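Local coordinates for UPF0255 protein frsA (Vibrio vulnificus, PDB 4I4C) that probably hydrolyses carboxylic esters, as an alpha/beta-hydrolase of the FrsA family, at residues 119-124 and 161-166; 182-187 and 221-226; 291-296 and 406-411. One frame throughout, in Å; residues are numbered along the deposited sequence.

Contact 1 of 3, residues 119-124 and 161-166; sequences EAASEA and AKKSKY
Ser122 and Ala121, in the first turn of helix 121-136, meet Lys163 and Ser164 at the point where helix 144-163 gives out. The backbones come near each other at Ser122 and Lys163, whose CA atoms are 5.0 Å apart.

The apolar part of the contact is made mostly by the Lys163 chain. Its CG is anti to the backbone N (chi1 -162°), and the turn at chi2 lays the chain alongside the opposite helix start. CB of Lys163 faces CB of Ser122, CG lies 3.8 Å from Ser122 N, and CE reaches CB of Ala121 at 3.7 Å. Beyond CE the chain leads away, and NZ makes a weak hydrogen bond to OD1 of Asn118.

Polar groups sit at the centre but do not bond across it. Ser122 OG points to the end of the other helix and hydrogen-bonds to the carbonyl O of Ala160. This places it 3.3 Å from CA of Ser164; Ser164 N is equally close, but the angle is poor for a bond. Ser164, the first residue to leave helical geometry, turns its own OG to the backbone N of Tyr166, 3.0 Å away with an N-H...O angle of 159°, which makes an ST turn leading towards strand 167-175.

Charge enters at the exposed margin. The extended chains of Glu119 and Lys165 approach obliquely, and OE1 of Glu119 stays 4.0 Å from NZ of Lys165, a long salt bridge.

With no hydrogen bond directly between the two segments, close fit of small side chains and lysine methylenes carries the contact. Its one buried hydroxyl is satisfied by a helix-end carbonyl, while the distant ion pair in solvent probably adds little.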
ATOM      1  N   GLU A 119       6.517 -24.898  -7.035  1.00 53.68           N
ATOM      2  CA  GLU A 119       7.144 -23.842  -6.232  1.00 57.16           C
ATOM      3  C   GLU A 119       7.901 -22.803  -7.064  1.00 58.12           C
ATOM      4  O   GLU A 119       8.506 -21.872  -6.524  1.00 59.10           O
ATOM      5  CB  GLU A 119       8.060 -24.453  -5.163  1.00 59.57           C
ATOM      6  CG  GLU A 119       8.301 -23.563  -3.944  1.00 67.10           C
ATOM      7  CD  GLU A 119       9.269 -24.175  -2.942  1.00 68.91           C
ATOM      8  OE1 GLU A 119       9.204 -25.405  -2.722  1.00 70.25           O
ATOM      9  OE2 GLU A 119      10.095 -23.424  -2.377  1.00 66.87           O
ATOM     10  N   ALA A 120       7.866 -22.961  -8.380  1.00 55.37           N
ATOM     11  CA  ALA A 120       8.452 -21.971  -9.271  1.00 42.11           C
ATOM     12  C   ALA A 120       7.340 -21.293 -10.066  1.00 34.89           C
ATOM     13  O   ALA A 120       7.283 -20.068 -10.151  1.00 34.21           O
ATOM     14  CB  ALA A 120       9.465 -22.615 -10.183  1.00 40.24           C
ATOM     15  N   ALA A 121       6.455 -22.100 -10.642  1.00 29.19           N
ATOM     16  CA  ALA A 121       5.266 -21.590 -11.307  1.00 37.67           C
ATOM     17  C   ALA A 121       4.482 -20.615 -10.412  1.00 41.60           C
ATOM     18  O   ALA A 121       4.030 -19.562 -10.875  1.00 33.24           O
ATOM     19  CB  ALA A 121       4.383 -22.734 -11.737  1.00 39.21           C
ATOM     20  N   SER A 122       4.331 -20.979  -9.135  1.00 41.33           N
ATOM     21  CA  SER A 122       3.617 -20.155  -8.162  1.00 36.88           C
ATOM     22  C   SER A 122       4.309 -18.810  -8.009  1.00 35.51           C
ATOM     23  O   SER A 122       3.679 -17.746  -8.073  1.00 34.24           O
ATOM     24  CB  SER A 122       3.583 -20.856  -6.797  1.00 39.88           C
ATOM     25  OG  SER A 122       2.686 -20.215  -5.916  1.00 42.25           O
ATOM     26  N   GLU A 123       5.617 -18.869  -7.802  1.00 25.23           N
ATOM     27  CA  GLU A 123       6.403 -17.668  -7.585  1.00 21.08           C
ATOM     28  C   GLU A 123       6.467 -16.780  -8.823  1.00 35.86           C
ATOM     29  O   GLU A 123       6.595 -15.556  -8.711  1.00 29.75           O
ATOM     30  CB  GLU A 123       7.806 -18.038  -7.118  1.00 28.44           C
ATOM     31  CG  GLU A 123       7.826 -18.580  -5.693  1.00 48.55           C
ATOM     32  CD  GLU A 123       7.121 -17.650  -4.715  1.00 58.97           C
ATOM     33  OE1 GLU A 123       7.394 -16.428  -4.758  1.00 61.99           O
ATOM     34  OE2 GLU A 123       6.291 -18.137  -3.913  1.00 60.72           O
ATOM     35  N   ALA A 124       6.368 -17.392 -10.000  1.00 25.58           N
ATOM     36  CA  ALA A 124       6.446 -16.618 -11.221  1.00 29.20           C
ATOM     37  C   ALA A 124       5.150 -15.835 -11.359  1.00 27.80           C
ATOM     38  O   ALA A 124       5.138 -14.707 -11.852  1.00 22.05           O
ATOM     39  CB  ALA A 124       6.672 -17.534 -12.437  1.00 29.52           C
ATOM     40  N   ALA A 161      -1.694 -18.252  -5.959  1.00 22.63           N
ATOM     41  CA  ALA A 161      -2.165 -18.816  -4.691  1.00 29.03           C
ATOM     42  C   ALA A 161      -2.574 -20.272  -4.858  1.00 39.09           C
ATOM     43  O   ALA A 161      -2.260 -21.128  -4.025  1.00 39.29           O
ATOM     44  CB  ALA A 161      -3.327 -17.999  -4.156  1.00 30.35           C
ATOM     45  N   LYS A 162      -3.276 -20.538  -5.956  1.00 44.42           N
ATOM     46  CA  LYS A 162      -3.774 -21.869  -6.283  1.00 47.03           C
ATOM     47  C   LYS A 162      -2.628 -22.849  -6.524  1.00 45.76           C
ATOM     48  O   LYS A 162      -2.757 -24.047  -6.273  1.00 47.12           O
ATOM     49  CB  LYS A 162      -4.672 -21.789  -7.520  1.00 51.09           C
ATOM     50  CG  LYS A 162      -5.528 -23.012  -7.759  1.00 62.30           C
ATOM     51  CD  LYS A 162      -6.408 -23.322  -6.555  1.00 66.12           C
ATOM     52  CE  LYS A 162      -7.306 -24.507  -6.843  1.00 70.35           C
ATOM     53  NZ  LYS A 162      -8.046 -24.303  -8.121  1.00 71.60           N
ATOM     54  N   LYS A 163      -1.503 -22.321  -6.995  1.00 46.05           N
ATOM     55  CA  LYS A 163      -0.332 -23.126  -7.326  1.00 42.57           C
ATOM     56  C   LYS A 163       0.570 -23.325  -6.113  1.00 40.17           C
ATOM     57  O   LYS A 163       1.383 -24.249  -6.080  1.00 34.54           O
ATOM     58  CB  LYS A 163       0.457 -22.459  -8.461  1.00 45.55           C
ATOM     59  CG  LYS A 163       1.440 -23.371  -9.190  1.00 51.83           C
ATOM     60  CD  LYS A 163       0.738 -24.298 -10.180  1.00 51.03           C
ATOM     61  CE  LYS A 163       1.738 -25.195 -10.923  1.00 50.92           C
ATOM     62  NZ  LYS A 163       1.714 -26.633 -10.482  1.00 47.93           N
ATOM     63  N   SER A 164       0.422 -22.455  -5.112  1.00 28.05           N
ATOM     64  CA  SER A 164       1.329 -22.462  -3.984  1.00 33.74           C
ATOM     65  C   SER A 164       1.071 -23.664  -3.099  1.00 37.63           C
ATOM     66  O   SER A 164      -0.061 -24.134  -2.988  1.00 43.90           O
ATOM     67  CB  SER A 164       1.180 -21.184  -3.149  1.00 31.81           C
ATOM     68  OG  SER A 164       2.162 -21.149  -2.133  1.00 30.83           O
ATOM     69  N   LYS A 165       2.130 -24.145  -2.463  1.00 42.15           N
ATOM     70  CA  LYS A 165       2.009 -25.144  -1.412  1.00 42.04           C
ATOM     71  C   LYS A 165       1.376 -24.513  -0.163  1.00 37.12           C
ATOM     72  O   LYS A 165       0.885 -25.217   0.714  1.00 34.76           O
ATOM     73  CB  LYS A 165       3.387 -25.725  -1.081  1.00 47.31           C
ATOM     74  CG  LYS A 165       4.246 -24.818  -0.215  1.00 51.81           C
ATOM     75  CD  LYS A 165       5.729 -25.185  -0.263  1.00 54.92           C
ATOM     76  CE  LYS A 165       6.412 -24.822   1.054  1.00 54.06           C
ATOM     77  NZ  LYS A 165       7.892 -24.705   0.939  1.00 52.73           N
ATOM     78  N   TYR A 166       1.384 -23.183  -0.084  1.00 32.71           N
ATOM     79  CA  TYR A 166       0.740 -22.493   1.033  1.00 34.03           C
ATOM     80  C   TYR A 166      -0.741 -22.302   0.756  1.00 34.35           C
ATOM     81  O   TYR A 166      -1.201 -22.444  -0.368  1.00 28.77           O
ATOM     82  CB  TYR A 166       1.378 -21.131   1.294  1.00 29.51           C
ATOM     83  CG  TYR A 166       2.828 -21.172   1.706  1.00 37.29           C
ATOM     84  CD1 TYR A 166       3.187 -21.274   3.045  1.00 42.11           C
ATOM     85  CD2 TYR A 166       3.841 -21.082   0.762  1.00 39.57           C
ATOM     86  CE1 TYR A 166       4.515 -21.302   3.432  1.00 42.14           C
ATOM     87  CE2 TYR A 166       5.174 -21.112   1.141  1.00 45.02           C
ATOM     88  CZ  TYR A 166       5.504 -21.225   2.479  1.00 44.94           C
ATOM     89  OH  TYR A 166       6.821 -21.254   2.872  1.00 48.35           O
TER

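Contact 2 of 3, residues 182-187 and 221-226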
ATOM      1  N   ALA A 182     -10.915  -9.805   1.593  1.00 22.92           N
ATOM      2  CA  ALA A 182      -9.620  -9.954   2.248  1.00 28.23           C
ATOM      3  C   ALA A 182      -8.937 -11.263   1.845  1.00 29.26           C
ATOM      4  O   ALA A 182      -9.597 -12.227   1.462  1.00 28.58           O
ATOM      5  CB  ALA A 182      -9.782  -9.860   3.782  1.00 23.80           C
ATOM      6  N   HIS A 183      -7.614 -11.300   1.928  1.00 26.60           N
ATOM      7  CA  HIS A 183      -6.890 -12.517   1.579  1.00 26.00           C
ATOM      8  C   HIS A 183      -6.174 -13.116   2.792  1.00 25.34           C
ATOM      9  O   HIS A 183      -5.270 -12.510   3.352  1.00 23.46           O
ATOM     10  CB  HIS A 183      -5.889 -12.258   0.450  1.00 30.07           C
ATOM     11  CG  HIS A 183      -6.527 -11.966  -0.871  1.00 35.23           C
ATOM     12  ND1 HIS A 183      -7.112 -10.753  -1.168  1.00 32.91           N
ATOM     13  CD2 HIS A 183      -6.676 -12.733  -1.981  1.00 42.90           C
ATOM     14  CE1 HIS A 183      -7.587 -10.783  -2.401  1.00 39.56           C
ATOM     15  NE2 HIS A 183      -7.334 -11.976  -2.915  1.00 37.41           N
ATOM     16  N   LEU A 184      -6.579 -14.324   3.167  1.00 23.32           N
ATOM     17  CA  LEU A 184      -5.987 -15.033   4.296  1.00 20.69           C
ATOM     18  C   LEU A 184      -4.934 -16.019   3.816  1.00 19.65           C
ATOM     19  O   LEU A 184      -5.240 -16.965   3.106  1.00 26.05           O
ATOM     20  CB  LEU A 184      -7.078 -15.770   5.085  1.00 20.37           C
ATOM     21  CG  LEU A 184      -6.659 -16.591   6.309  1.00 26.30           C
ATOM     22  CD1 LEU A 184      -6.065 -15.694   7.412  1.00 20.22           C
ATOM     23  CD2 LEU A 184      -7.860 -17.386   6.839  1.00 29.54           C
ATOM     24  N   HIS A 185      -3.690 -15.773   4.197  1.00 23.94           N
ATOM     25  CA  HIS A 185      -2.564 -16.617   3.829  1.00 22.75           C
ATOM     26  C   HIS A 185      -2.188 -17.504   5.009  1.00 21.63           C
ATOM     27  O   HIS A 185      -1.824 -16.998   6.068  1.00 22.69           O
ATOM     28  CB  HIS A 185      -1.355 -15.747   3.479  1.00 18.51           C
ATOM     29  CG  HIS A 185      -1.651 -14.680   2.475  1.00 19.90           C
ATOM     30  ND1 HIS A 185      -2.497 -13.630   2.733  1.00 20.67           N
ATOM     31  CD2 HIS A 185      -1.207 -14.514   1.204  1.00 24.25           C
ATOM     32  CE1 HIS A 185      -2.568 -12.853   1.658  1.00 21.69           C
ATOM     33  NE2 HIS A 185      -1.797 -13.370   0.724  1.00 24.29           N
ATOM     34  N   LEU A 186      -2.251 -18.817   4.824  1.00 22.05           N
ATOM     35  CA  LEU A 186      -1.908 -19.750   5.898  1.00 28.52           C
ATOM     36  C   LEU A 186      -0.779 -20.694   5.487  1.00 24.87           C
ATOM     37  O   LEU A 186      -0.689 -21.085   4.329  1.00 26.94           O
ATOM     38  CB  LEU A 186      -3.140 -20.558   6.282  1.00 26.57           C
ATOM     39  CG  LEU A 186      -4.355 -19.720   6.656  1.00 34.44           C
ATOM     40  CD1 LEU A 186      -5.600 -20.325   6.048  1.00 35.88           C
ATOM     41  CD2 LEU A 186      -4.482 -19.606   8.177  1.00 26.67           C
ATOM     42  N   THR A 187       0.085 -21.062   6.433  1.00 23.09           N
ATOM     43  CA  THR A 187       1.136 -22.044   6.158  1.00 23.93           C
ATOM     44  C   THR A 187       0.527 -23.432   6.007  1.00 38.45           C
ATOM     45  O   THR A 187       0.988 -24.260   5.205  1.00 33.29           O
ATOM     46  CB  THR A 187       2.184 -22.088   7.271  1.00 32.84           C
ATOM     47  OG1 THR A 187       1.527 -22.327   8.518  1.00 26.58           O
ATOM     48  CG2 THR A 187       2.928 -20.767   7.350  1.00 31.44           C
ATOM     49  N   ASP A 221       4.740 -19.582  11.274  1.00 26.73           N
ATOM     50  CA  ASP A 221       3.353 -20.031  11.145  1.00 32.13           C
ATOM     51  C   ASP A 221       2.327 -18.937  11.463  1.00 29.05           C
ATOM     52  O   ASP A 221       1.194 -19.234  11.805  1.00 24.91           O
ATOM     53  CB  ASP A 221       3.099 -21.276  11.995  1.00 34.75           C
ATOM     54  CG  ASP A 221       3.834 -22.493  11.472  1.00 42.71           C
ATOM     55  OD1 ASP A 221       3.730 -22.788  10.260  1.00 41.03           O
ATOM     56  OD2 ASP A 221       4.528 -23.152  12.269  1.00 46.16           O
ATOM     57  N   ILE A 222       2.733 -17.680  11.335  1.00 21.21           N
ATOM     58  CA  ILE A 222       1.819 -16.559  11.475  1.00 21.33           C
ATOM     59  C   ILE A 222       1.065 -16.306  10.166  1.00 24.36           C
ATOM     60  O   ILE A 222       1.664 -15.972   9.134  1.00 26.34           O
ATOM     61  CB  ILE A 222       2.560 -15.269  11.891  1.00 19.66           C
ATOM     62  CG1 ILE A 222       3.243 -15.456  13.245  1.00 24.64           C
ATOM     63  CG2 ILE A 222       1.585 -14.070  11.939  1.00 18.90           C
ATOM     64  CD1 ILE A 222       3.973 -14.238  13.706  1.00 24.57           C
ATOM     65  N   ALA A 223      -0.249 -16.469  10.213  1.00 24.22           N
ATOM     66  CA  ALA A 223      -1.091 -16.194   9.062  1.00 23.31           C
ATOM     67  C   ALA A 223      -1.122 -14.706   8.740  1.00 26.76           C
ATOM     68  O   ALA A 223      -1.067 -13.859   9.631  1.00 26.92           O
ATOM     69  CB  ALA A 223      -2.501 -16.718   9.290  1.00 22.09           C
ATOM     70  N   MET A 224      -1.219 -14.386   7.454  1.00 24.73           N
ATOM     71  CA  MET A 224      -1.337 -12.998   7.051  1.00 19.92           C
ATOM     72  C   MET A 224      -2.692 -12.764   6.423  1.00 19.92           C
ATOM     73  O   MET A 224      -3.113 -13.512   5.555  1.00 19.45           O
ATOM     74  CB  MET A 224      -0.224 -12.606   6.078  1.00 18.98           C
ATOM     75  CG  MET A 224      -0.399 -11.211   5.507  1.00 18.19           C
ATOM     76  SD  MET A 224       0.973 -10.642   4.495  1.00 19.58           S
ATOM     77  CE  MET A 224       0.579 -11.370   2.914  1.00 16.68           C
ATOM     78  N   LEU A 225      -3.375 -11.718   6.863  1.00 19.64           N
ATOM     79  CA  LEU A 225      -4.693 -11.406   6.342  1.00 20.28           C
ATOM     80  C   LEU A 225      -4.645 -10.002   5.775  1.00 24.17           C
ATOM     81  O   LEU A 225      -4.635  -9.036   6.525  1.00 17.12           O
ATOM     82  CB  LEU A 225      -5.732 -11.497   7.453  1.00 17.50           C
ATOM     83  CG  LEU A 225      -7.184 -11.238   7.072  1.00 28.32           C
ATOM     84  CD1 LEU A 225      -7.620 -12.233   6.009  1.00 33.65           C
ATOM     85  CD2 LEU A 225      -8.072 -11.346   8.299  1.00 23.55           C
ATOM     86  N   THR A 226      -4.574  -9.885   4.450  1.00 23.14           N
ATOM     87  CA  THR A 226      -4.462  -8.569   3.824  1.00 18.06           C
ATOM     88  C   THR A 226      -5.820  -7.895   3.640  1.00 27.08           C
ATOM     89  O   THR A 226      -6.832  -8.552   3.393  1.00 27.45           O
ATOM     90  CB  THR A 226      -3.717  -8.635   2.483  1.00 18.24           C
ATOM     91  OG1 THR A 226      -4.402  -9.528   1.597  1.00 18.51           O
ATOM     92  CG2 THR A 226      -2.296  -9.147   2.698  1.00 14.54           C
TER
HETATM   93  O   HOH W   1      -0.131 -19.520   9.072  1.00 27.77           O
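His185 and Met224 project side by side from one face of an antiparallel strand pair, and the methionine methyl lies over one face of the imidazole. Met224 CE stands 3.7 Å from the His185 ring centroid, 9° off the ring normal, a CH-pi contact; the bend at chi3 (84°) brings it there. At the ring's edge, ND1 of His185 donates to O of Met224 at 2.9 Å, the acceptor near the ring plane but the donor above the carbonyl plane. The same oxygen takes the straighter bond from His185 N, 2.7 Å long.

Thr226 crosses His185 at about a right angle; Gln206 OE1 joins Thr226 OG1 and His183 ND1. On the other face, Leu184 CB meets Leu225 CD1 obliquely at 3.7 Å. Past the strand end, Thr187 OG1 donates to OD1 of Asp221 on its anti side (2.8 Å). Asp221 closes helix 210-217 in a Schellman motif.

Strand 178-186 also pairs with 167-175, so 223-226 joins this antiparallel edge to the parallel part of the mixed sheet. The ND1 bond, the NE2 bond to Tyr157 OH and the methyl together limit the turning of the imidazole, and the carbonyl acceptor is consistent with a proton on ND1.

Contact 3 of 3, residues 291-296 and 406-411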
ATOM      1  N   ALA A 291      -0.786  -7.006  19.392  1.00 23.97           N
ATOM      2  CA  ALA A 291       0.428  -6.312  18.963  1.00 30.50           C
ATOM      3  C   ALA A 291       0.167  -5.489  17.719  1.00 27.10           C
ATOM      4  O   ALA A 291      -0.647  -5.876  16.898  1.00 25.12           O
ATOM      5  CB  ALA A 291       1.544  -7.313  18.691  1.00 30.00           C
ATOM      6  N   CYS A 292       0.869  -4.365  17.584  1.00 17.89           N
ATOM      7  CA  CYS A 292       0.773  -3.526  16.394  1.00 20.07           C
ATOM      8  C   CYS A 292       2.155  -3.006  15.976  1.00 19.87           C
ATOM      9  O   CYS A 292       2.973  -2.626  16.814  1.00 21.03           O
ATOM     10  CB  CYS A 292      -0.206  -2.358  16.618  1.00 21.44           C
ATOM     11  SG  CYS A 292      -0.340  -1.189  15.196  1.00 22.03           S
ATOM     12  N   VAL A 293       2.420  -3.013  14.672  1.00 17.61           N
ATOM     13  CA  VAL A 293       3.668  -2.487  14.143  1.00 19.59           C
ATOM     14  C   VAL A 293       3.333  -1.643  12.919  1.00 18.32           C
ATOM     15  O   VAL A 293       2.558  -2.068  12.056  1.00 21.69           O
ATOM     16  CB  VAL A 293       4.631  -3.615  13.716  1.00 24.84           C
ATOM     17  CG1 VAL A 293       5.953  -3.040  13.233  1.00 25.99           C
ATOM     18  CG2 VAL A 293       4.858  -4.596  14.857  1.00 27.56           C
ATOM     19  N   ILE A 294       3.905  -0.452  12.854  1.00 14.67           N
ATOM     20  CA  ILE A 294       3.674   0.443  11.738  1.00 18.41           C
ATOM     21  C   ILE A 294       4.993   0.931  11.140  1.00 19.41           C
ATOM     22  O   ILE A 294       5.983   1.069  11.840  1.00 15.76           O
ATOM     23  CB  ILE A 294       2.782   1.645  12.133  1.00 20.10           C
ATOM     24  CG1 ILE A 294       3.448   2.495  13.224  1.00 25.84           C
ATOM     25  CG2 ILE A 294       1.399   1.172  12.596  1.00 14.48           C
ATOM     26  CD1 ILE A 294       2.756   3.859  13.425  1.00 23.68           C
ATOM     27  N   LEU A 295       5.017   1.160   9.825  1.00 19.31           N
ATOM     28  CA  LEU A 295       6.215   1.690   9.191  1.00 20.29           C
ATOM     29  C   LEU A 295       5.833   2.813   8.242  1.00 16.40           C
ATOM     30  O   LEU A 295       4.969   2.633   7.383  1.00 16.67           O
ATOM     31  CB  LEU A 295       6.977   0.579   8.453  1.00 15.33           C
ATOM     32  CG  LEU A 295       8.238   0.977   7.669  1.00 27.43           C
ATOM     33  CD1 LEU A 295       9.230   1.793   8.492  1.00 23.91           C
ATOM     34  CD2 LEU A 295       8.928  -0.258   7.082  1.00 28.09           C
ATOM     35  N   GLY A 296       6.480   3.966   8.389  1.00 15.68           N
ATOM     36  CA  GLY A 296       6.255   5.085   7.477  1.00 16.39           C
ATOM     37  C   GLY A 296       4.856   5.697   7.504  1.00 23.30           C
ATOM     38  O   GLY A 296       4.402   6.262   6.506  1.00 20.56           O
ATOM     39  N   ILE A 406       9.113  -8.426  12.910  1.00 26.44           N
ATOM     40  CA  ILE A 406       8.853  -9.839  13.133  1.00 30.08           C
ATOM     41  C   ILE A 406       9.237 -10.237  14.572  1.00 31.06           C
ATOM     42  O   ILE A 406       8.564 -11.065  15.201  1.00 27.19           O
ATOM     43  CB  ILE A 406       9.515 -10.724  12.037  1.00 33.88           C
ATOM     44  CG1 ILE A 406       8.487 -11.105  10.964  1.00 33.39           C
ATOM     45  CG2 ILE A 406      10.089 -11.994  12.622  1.00 33.90           C
ATOM     46  CD1 ILE A 406       7.596  -9.971  10.503  1.00 30.04           C
ATOM     47  N   LYS A 407      10.296  -9.626  15.098  1.00 29.61           N
ATOM     48  CA  LYS A 407      10.690  -9.864  16.494  1.00 29.61           C
ATOM     49  C   LYS A 407       9.610  -9.412  17.474  1.00 25.61           C
ATOM     50  O   LYS A 407       9.322 -10.092  18.467  1.00 30.80           O
ATOM     51  CB  LYS A 407      12.025  -9.184  16.835  1.00 22.72           C
ATOM     52  CG  LYS A 407      13.238 -10.062  16.574  1.00 42.96           C
ATOM     53  CD  LYS A 407      13.137 -11.399  17.316  1.00 48.09           C
ATOM     54  CE  LYS A 407      13.015 -11.203  18.828  1.00 53.57           C
ATOM     55  NZ  LYS A 407      13.165 -12.480  19.586  1.00 57.20           N
ATOM     56  N   TRP A 408       9.022  -8.259  17.176  1.00 27.52           N
ATOM     57  CA  TRP A 408       7.939  -7.708  17.978  1.00 30.80           C
ATOM     58  C   TRP A 408       6.763  -8.676  17.965  1.00 32.41           C
ATOM     59  O   TRP A 408       6.174  -8.968  19.006  1.00 28.74           O
ATOM     60  CB  TRP A 408       7.526  -6.355  17.402  1.00 22.27           C
ATOM     61  CG  TRP A 408       6.634  -5.518  18.276  1.00 31.09           C
ATOM     62  CD1 TRP A 408       5.267  -5.439  18.225  1.00 29.86           C
ATOM     63  CD2 TRP A 408       7.049  -4.612  19.306  1.00 30.48           C
ATOM     64  NE1 TRP A 408       4.809  -4.544  19.164  1.00 26.24           N
ATOM     65  CE2 TRP A 408       5.881  -4.021  19.838  1.00 28.86           C
ATOM     66  CE3 TRP A 408       8.292  -4.242  19.829  1.00 27.36           C
ATOM     67  CZ2 TRP A 408       5.922  -3.080  20.864  1.00 29.75           C
ATOM     68  CZ3 TRP A 408       8.333  -3.307  20.847  1.00 33.73           C
ATOM     69  CH2 TRP A 408       7.157  -2.736  21.353  1.00 35.12           C
ATOM     70  N   LEU A 409       6.437  -9.187  16.781  1.00 30.44           N
ATOM     71  CA  LEU A 409       5.317 -10.111  16.639  1.00 30.33           C
ATOM     72  C   LEU A 409       5.636 -11.461  17.258  1.00 27.32           C
ATOM     73  O   LEU A 409       4.781 -12.087  17.875  1.00 31.88           O
ATOM     74  CB  LEU A 409       4.927 -10.255  15.172  1.00 29.92           C
ATOM     75  CG  LEU A 409       4.325  -8.954  14.650  1.00 27.55           C
ATOM     76  CD1 LEU A 409       4.518  -8.827  13.151  1.00 32.20           C
ATOM     77  CD2 LEU A 409       2.848  -8.870  15.015  1.00 26.02           C
ATOM     78  N   GLU A 410       6.875 -11.898  17.096  1.00 25.77           N
ATOM     79  CA  GLU A 410       7.362 -13.096  17.753  1.00 30.38           C
ATOM     80  C   GLU A 410       7.177 -12.974  19.264  1.00 36.76           C
ATOM     81  O   GLU A 410       6.653 -13.889  19.904  1.00 42.91           O
ATOM     82  CB  GLU A 410       8.841 -13.275  17.427  1.00 43.57           C
ATOM     83  CG  GLU A 410       9.438 -14.606  17.805  1.00 45.14           C
ATOM     84  CD  GLU A 410      10.684 -14.902  16.998  1.00 43.11           C
ATOM     85  OE1 GLU A 410      11.113 -14.014  16.226  1.00 39.59           O
ATOM     86  OE2 GLU A 410      11.228 -16.019  17.126  1.00 45.67           O
ATOM     87  N   ASP A 411       7.594 -11.839  19.829  1.00 31.01           N
ATOM     88  CA  ASP A 411       7.528 -11.640  21.282  1.00 36.30           C
ATOM     89  C   ASP A 411       6.109 -11.502  21.828  1.00 31.66           C
ATOM     90  O   ASP A 411       5.806 -12.011  22.907  1.00 39.61           O
ATOM     91  CB  ASP A 411       8.370 -10.433  21.725  1.00 41.41           C
ATOM     92  CG  ASP A 411       9.857 -10.601  21.413  1.00 49.07           C
ATOM     93  OD1 ASP A 411      10.299 -11.739  21.133  1.00 47.78           O
ATOM     94  OD2 ASP A 411      10.589  -9.588  21.451  1.00 47.52           O
TER
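Val293 and Ala291 are bumps on strand 291-295 of the alpha/beta-hydrolase sheet, and they fit against Trp408 and Leu409 of helix 394-413, which covers that face. Strand and helix run nearly antiparallel, at 176°, with segment axes 8.6 Å apart.

The deeper projection is the CG2 branch of Val293. It is anti to the carbonyl carbon and presses obliquely on the pyrrole side of Trp408, 3.5 Å from CD1; Leu409 CG lies more loosely beside the same methyl, at 4.4 Å. CG2 thus sits in the notch between two successive helix residues. Ala291, two positions back and on the same face of the strand, occupies a shallower hollow: its CB is 4.2 Å from both Trp408 CD1 and Leu409 CD2. Ala405, one turn earlier on the helix, continues the surface against Val293.

The Trp408 side chain, its CG anti to the backbone N (chi1 -167°), reaches down beside the strand towards neighbouring strand 358-363 and touches Leu359. Apolar contact thus holds the helix over two strands, while the indole N-H finds a polar partner just before strand 358-363. NE1 of Trp408 lies 3.5 Å from O of Cys292 and hydrogen-bonds to O of Pro357.

Overall arrangement
The three contacts follow one another along the chain and pass from the helical part into the central sheet of the alpha/beta-hydrolase domain. Contact 1 joins helices 121-136 and 144-163, and its second segment runs straight into strand 167-175. Contact 2 lies about 15 Å away between centres and touches it, Tyr166 packing on Leu186 and Thr187. Contacts 2 and 3 belong to the same eight-stranded mixed sheet, their centres about 16 Å apart: contact 2 pairs strand 178-186 with 223-226 near one edge, contact 3 covers the inner strand 291-295 with helix 394-413. That strand ends at Leu295, which lines the pocket of the bound polyether, so contact 3 includes a residue of a ligand pocket.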